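Local coordinates for protein dermonecrotic toxin (Pasteurella multocida, PDB 2EBF) that acts as a potent mitogen and bone-resorbing dermonecrotic toxin associated with severe atrophic rhinitis in pigs, this chain being its C-terminal region, at residues A[391-403]-A[491-503]. Residues are numbered along the deposited sequence; the frame is centred on the assembly and turned at random.
Sequences TFIDNGLTEIAIS and LDREGQKFVVFAD
Strands 399-402 and 498-502 are parallel neighbours in the mixed sheet of the C2 part of the toxin, paired from Glu-399 with Phe-498 to Ile-402 with Phe-501. Glu-399 O accepts from Val-499 N (3.0 Å), Val-499 O from Ala-401 N (2.8 Å), Ala-401 O from Phe-501 N and Phe-501 O from Ser-403 N. Where the strands begin, Lys-497 O receives Thr-398 N at 2.7 Å, while Thr-398 OG1, set between its backbone N and carbonyl carbon (chi1 57°), accepts from Lys-497 N at 3.0 Å. The extended Lys-497 chain runs past Gly-396 O, so that NZ donates a hydrogen bond to Asn-395 O (3.1 Å) from above that carbonyl plane; Gly-396 closes helix 389-394 in a Schellman motif. On one sheet face, Val-499 CG2 lies 3.6 Å from Leu-397 CD1 and also meets Phe-392, and Ile-400 CG2 meets the Phe-501 ring at its edge, at CE2. Phe-385 of helix 379-387 packs over this cluster. On the other, Ala-401 CB meets Leu-491 CD1 at 3.9 Å, and Leu-491 CB sits over the centre of the Phe-498 ring, while its CD2 approaches the carboxylate of Glu-399, whose OE2 forms a salt bridge with Arg-458. With strand 456-461 bonded along the far side of 399-402 and helix 379-387 on the Ile-400 face, this is the parallel part of a mixed sheet, as in an alpha/beta fold.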
loop_
_atom_site.group_PDB
_atom_site.type_symbol
_atom_site.label_atom_id
_atom_site.label_comp_id
_atom_site.label_asym_id
_atom_site.label_seq_id
_atom_site.Cartn_x
_atom_site.Cartn_y
_atom_site.Cartn_z
ATOM N N THR A 391 -39.701 -1.832 -10.179
ATOM C CA THR A 391 -39.911 -1.140 -8.923
ATOM C C THR A 391 -38.643 -0.395 -8.516
ATOM O O THR A 391 -38.716 0.726 -8.007
ATOM C CB THR A 391 -40.382 -2.134 -7.828
ATOM O OG1 THR A 391 -41.520 -2.861 -8.323
ATOM C CG2 THR A 391 -40.769 -1.401 -6.544
ATOM N N PHE A 392 -37.487 -1.006 -8.746
ATOM C CA PHE A 392 -36.215 -0.331 -8.499
ATOM C C PHE A 392 -36.084 0.905 -9.394
ATOM O O PHE A 392 -35.700 1.974 -8.922
ATOM C CB PHE A 392 -35.021 -1.273 -8.724
ATOM C CG PHE A 392 -34.760 -2.219 -7.576
ATOM C CD1 PHE A 392 -33.904 -1.852 -6.531
ATOM C CD2 PHE A 392 -35.348 -3.485 -7.550
ATOM C CE1 PHE A 392 -33.650 -2.726 -5.457
ATOM C CE2 PHE A 392 -35.099 -4.370 -6.486
ATOM C CZ PHE A 392 -34.248 -3.990 -5.445
ATOM N N ILE A 393 -36.410 0.741 -10.675
ATOM C CA ILE A 393 -36.307 1.811 -11.674
ATOM C C ILE A 393 -37.237 2.976 -11.324
ATOM O O ILE A 393 -36.841 4.146 -11.387
ATOM C CB ILE A 393 -36.602 1.265 -13.097
ATOM C CG1 ILE A 393 -35.521 0.254 -13.511
ATOM C CG2 ILE A 393 -36.705 2.389 -14.133
ATOM C CD1 ILE A 393 -35.784 -0.416 -14.856
ATOM N N ASP A 394 -38.467 2.646 -10.945
ATOM C CA ASP A 394 -39.454 3.643 -10.542
ATOM C C ASP A 394 -39.040 4.472 -9.330
ATOM O O ASP A 394 -39.505 5.603 -9.158
ATOM C CB ASP A 394 -40.793 2.967 -10.263
ATOM C CG ASP A 394 -41.497 2.524 -11.528
ATOM O OD1 ASP A 394 -41.024 2.846 -12.643
ATOM O OD2 ASP A 394 -42.551 1.864 -11.401
ATOM N N ASN A 395 -38.182 3.906 -8.486
ATOM C CA ASN A 395 -37.671 4.620 -7.320
ATOM C C ASN A 395 -36.290 5.231 -7.557
ATOM O O ASN A 395 -35.592 5.600 -6.613
ATOM C CB ASN A 395 -37.693 3.711 -6.088
ATOM C CG ASN A 395 -39.103 3.456 -5.598
ATOM O OD1 ASN A 395 -39.732 2.449 -5.950
ATOM N ND2 ASN A 395 -39.634 4.395 -4.829
ATOM N N GLY A 396 -35.904 5.327 -8.828
ATOM C CA GLY A 396 -34.710 6.071 -9.213
ATOM C C GLY A 396 -33.390 5.336 -9.396
ATOM O O GLY A 396 -32.353 5.988 -9.539
ATOM N N LEU A 397 -33.404 4.001 -9.433
ATOM C CA LEU A 397 -32.178 3.230 -9.730
ATOM C C LEU A 397 -31.442 3.818 -10.935
ATOM O O LEU A 397 -32.038 4.005 -11.994
ATOM C CB LEU A 397 -32.508 1.752 -10.012
ATOM C CG LEU A 397 -31.344 0.827 -10.388
ATOM C CD1 LEU A 397 -30.518 0.454 -9.150
ATOM C CD2 LEU A 397 -31.851 -0.419 -11.112
ATOM N N THR A 398 -30.153 4.110 -10.769
ATOM C CA THR A 398 -29.362 4.675 -11.872
ATOM C C THR A 398 -28.308 3.709 -12.391
ATOM O O THR A 398 -27.900 3.803 -13.547
ATOM C CB THR A 398 -28.651 6.005 -11.476
ATOM O OG1 THR A 398 -27.819 5.787 -10.334
ATOM C CG2 THR A 398 -29.664 7.099 -11.157
ATOM N N GLU A 399 -27.872 2.778 -11.544
ATOM C CA GLU A 399 -26.698 1.967 -11.860
ATOM C C GLU A 399 -26.682 0.592 -11.181
ATOM O O GLU A 399 -27.087 0.446 -10.025
ATOM C CB GLU A 399 -25.433 2.751 -11.485
ATOM C CG GLU A 399 -24.148 2.197 -12.070
ATOM C CD GLU A 399 -23.020 3.227 -12.097
ATOM O OE1 GLU A 399 -23.231 4.362 -11.614
ATOM O OE2 GLU A 399 -21.924 2.895 -12.611
ATOM N N ILE A 400 -26.191 -0.400 -11.925
ATOM C CA ILE A 400 -25.943 -1.755 -11.425
ATOM C C ILE A 400 -24.440 -2.026 -11.454
ATOM O O ILE A 400 -23.773 -1.757 -12.453
ATOM C CB ILE A 400 -26.658 -2.822 -12.299
ATOM C CG1 ILE A 400 -28.180 -2.616 -12.269
ATOM C CG2 ILE A 400 -26.267 -4.251 -11.867
ATOM C CD1 ILE A 400 -28.900 -3.142 -13.504
ATOM N N ALA A 401 -23.909 -2.566 -10.363
ATOM C CA ALA A 401 -22.481 -2.838 -10.279
ATOM C C ALA A 401 -22.245 -4.261 -9.821
ATOM O O ALA A 401 -22.961 -4.763 -8.955
ATOM C CB ALA A 401 -21.803 -1.856 -9.335
ATOM N N ILE A 402 -21.247 -4.906 -10.413
ATOM C CA ILE A 402 -20.908 -6.269 -10.054
ATOM C C ILE A 402 -19.397 -6.433 -9.897
ATOM O O ILE A 402 -18.612 -5.900 -10.689
ATOM C CB ILE A 402 -21.529 -7.336 -11.032
ATOM C CG1 ILE A 402 -20.615 -7.668 -12.226
ATOM C CG2 ILE A 402 -22.955 -6.941 -11.469
ATOM C CD1 ILE A 402 -20.270 -6.509 -13.135
ATOM N N SER A 403 -19.010 -7.170 -8.861
ATOM C CA SER A 403 -17.611 -7.461 -8.596
ATOM C C SER A 403 -17.100 -8.659 -9.406
ATOM O O SER A 403 -15.895 -8.894 -9.467
ATOM C CB SER A 403 -17.408 -7.702 -7.099
ATOM O OG SER A 403 -18.167 -8.817 -6.682
ATOM N N LEU A 491 -19.124 4.662 -6.876
ATOM C CA LEU A 491 -20.501 4.394 -6.459
ATOM C C LEU A 491 -21.118 5.352 -5.446
ATOM O O LEU A 491 -22.280 5.735 -5.611
ATOM C CB LEU A 491 -20.670 2.945 -5.989
ATOM C CG LEU A 491 -20.483 1.860 -7.052
ATOM C CD1 LEU A 491 -20.651 0.495 -6.412
ATOM C CD2 LEU A 491 -21.429 2.040 -8.250
ATOM N N ASP A 492 -20.395 5.734 -4.399
ATOM C CA ASP A 492 -21.015 6.681 -3.460
ATOM C C ASP A 492 -20.788 8.123 -3.902
ATOM O O ASP A 492 -19.883 8.824 -3.431
ATOM C CB ASP A 492 -20.762 6.382 -1.958
ATOM C CG ASP A 492 -19.311 6.571 -1.515
ATOM O OD1 ASP A 492 -19.081 6.528 -0.278
ATOM O OD2 ASP A 492 -18.409 6.748 -2.362
ATOM N N ARG A 493 -21.618 8.519 -4.863
ATOM C CA ARG A 493 -21.565 9.825 -5.483
ATOM C C ARG A 493 -22.979 10.392 -5.500
ATOM O O ARG A 493 -23.956 9.644 -5.609
ATOM C CB ARG A 493 -21.018 9.711 -6.910
ATOM C CG ARG A 493 -19.547 9.273 -6.979
ATOM C CD ARG A 493 -18.970 9.402 -8.390
ATOM N NE ARG A 493 -19.351 8.275 -9.243
ATOM C CZ ARG A 493 -18.923 8.072 -10.488
ATOM N NH1 ARG A 493 -18.077 8.920 -11.064
ATOM N NH2 ARG A 493 -19.340 7.009 -11.159
ATOM N N GLU A 494 -23.085 11.714 -5.381
ATOM C CA GLU A 494 -24.379 12.391 -5.380
ATOM C C GLU A 494 -25.192 12.058 -6.638
ATOM O O GLU A 494 -24.639 11.935 -7.736
ATOM C CB GLU A 494 -24.185 13.909 -5.225
ATOM C CG GLU A 494 -23.502 14.605 -6.415
ATOM C CD GLU A 494 -24.479 15.346 -7.318
ATOM O OE1 GLU A 494 -24.457 15.108 -8.554
ATOM O OE2 GLU A 494 -25.267 16.173 -6.796
ATOM N N GLY A 495 -26.498 11.891 -6.461
ATOM C CA GLY A 495 -27.406 11.611 -7.570
ATOM C C GLY A 495 -27.367 10.187 -8.103
ATOM O O GLY A 495 -27.893 9.913 -9.189
ATOM N N GLN A 496 -26.744 9.281 -7.354
ATOM C CA GLN A 496 -26.681 7.881 -7.757
ATOM C C GLN A 496 -27.478 7.018 -6.797
ATOM O O GLN A 496 -27.379 7.173 -5.578
ATOM C CB GLN A 496 -25.234 7.380 -7.825
ATOM C CG GLN A 496 -24.374 8.100 -8.855
ATOM C CD GLN A 496 -23.074 7.371 -9.180
ATOM O OE1 GLN A 496 -22.780 6.301 -8.630
ATOM N NE2 GLN A 496 -22.291 7.950 -10.091
ATOM N N LYS A 497 -28.282 6.127 -7.373
ATOM C CA LYS A 497 -28.994 5.096 -6.627
ATOM C C LYS A 497 -28.635 3.777 -7.294
ATOM O O LYS A 497 -28.947 3.558 -8.458
ATOM C CB LYS A 497 -30.502 5.337 -6.670
ATOM C CG LYS A 497 -30.952 6.558 -5.885
ATOM C CD LYS A 497 -32.432 6.834 -6.101
ATOM C CE LYS A 497 -32.962 7.872 -5.121
ATOM N NZ LYS A 497 -34.403 8.144 -5.386
ATOM N N PHE A 498 -27.934 2.919 -6.566
ATOM C CA PHE A 498 -27.301 1.772 -7.191
ATOM C C PHE A 498 -27.648 0.464 -6.497
ATOM O O PHE A 498 -28.113 0.451 -5.352
ATOM C CB PHE A 498 -25.775 1.959 -7.217
ATOM C CG PHE A 498 -25.163 2.095 -5.849
ATOM C CD1 PHE A 498 -24.726 0.972 -5.154
ATOM C CD2 PHE A 498 -25.050 3.351 -5.240
ATOM C CE1 PHE A 498 -24.162 1.091 -3.882
ATOM C CE2 PHE A 498 -24.495 3.474 -3.961
ATOM C CZ PHE A 498 -24.059 2.343 -3.285
ATOM N N VAL A 499 -27.402 -0.630 -7.211
ATOM C CA VAL A 499 -27.430 -1.971 -6.649
ATOM C C VAL A 499 -26.094 -2.639 -6.977
ATOM O O VAL A 499 -25.589 -2.503 -8.092
ATOM C CB VAL A 499 -28.595 -2.800 -7.251
ATOM C CG1 VAL A 499 -28.486 -4.256 -6.844
ATOM C CG2 VAL A 499 -29.958 -2.205 -6.858
ATOM N N VAL A 500 -25.513 -3.348 -6.009
ATOM C CA VAL A 500 -24.252 -4.063 -6.231
ATOM C C VAL A 500 -24.445 -5.551 -5.993
ATOM O O VAL A 500 -25.124 -5.948 -5.043
ATOM C CB VAL A 500 -23.105 -3.582 -5.290
ATOM C CG1 VAL A 500 -21.726 -4.066 -5.794
ATOM C CG2 VAL A 500 -23.091 -2.100 -5.164
ATOM N N PHE A 501 -23.834 -6.363 -6.852
ATOM C CA PHE A 501 -23.789 -7.807 -6.667
ATOM C C PHE A 501 -22.354 -8.235 -6.418
ATOM O O PHE A 501 -21.468 -7.956 -7.226
ATOM C CB PHE A 501 -24.349 -8.530 -7.894
ATOM C CG PHE A 501 -25.811 -8.293 -8.113
ATOM C CD1 PHE A 501 -26.758 -9.138 -7.529
ATOM C CD2 PHE A 501 -26.247 -7.220 -8.894
ATOM C CE1 PHE A 501 -28.112 -8.925 -7.719
ATOM C CE2 PHE A 501 -27.609 -6.995 -9.101
ATOM C CZ PHE A 501 -28.547 -7.841 -8.512
ATOM N N ALA A 502 -22.135 -8.927 -5.305
ATOM C CA ALA A 502 -20.787 -9.296 -4.894
ATOM C C ALA A 502 -20.771 -10.539 -4.024
ATOM O O ALA A 502 -21.752 -10.842 -3.340
ATOM C CB ALA A 502 -20.119 -8.130 -4.156
ATOM N N ASP A 503 -19.644 -11.248 -4.064
ATOM C CA ASP A 503 -19.395 -12.418 -3.236
ATOM C C ASP A 503 -19.522 -12.028 -1.757
ATOM O O ASP A 503 -19.202 -10.897 -1.374
ATOM C CB ASP A 503 -17.998 -12.964 -3.585
ATOM C CG ASP A 503 -17.706 -14.298 -2.943
ATOM O OD1 ASP A 503 -17.232 -14.300 -1.786
ATOM O OD2 ASP A 503 -17.917 -15.341 -3.604
HETATM O O HOH W 1 -17.522 -11.287 -6.500
#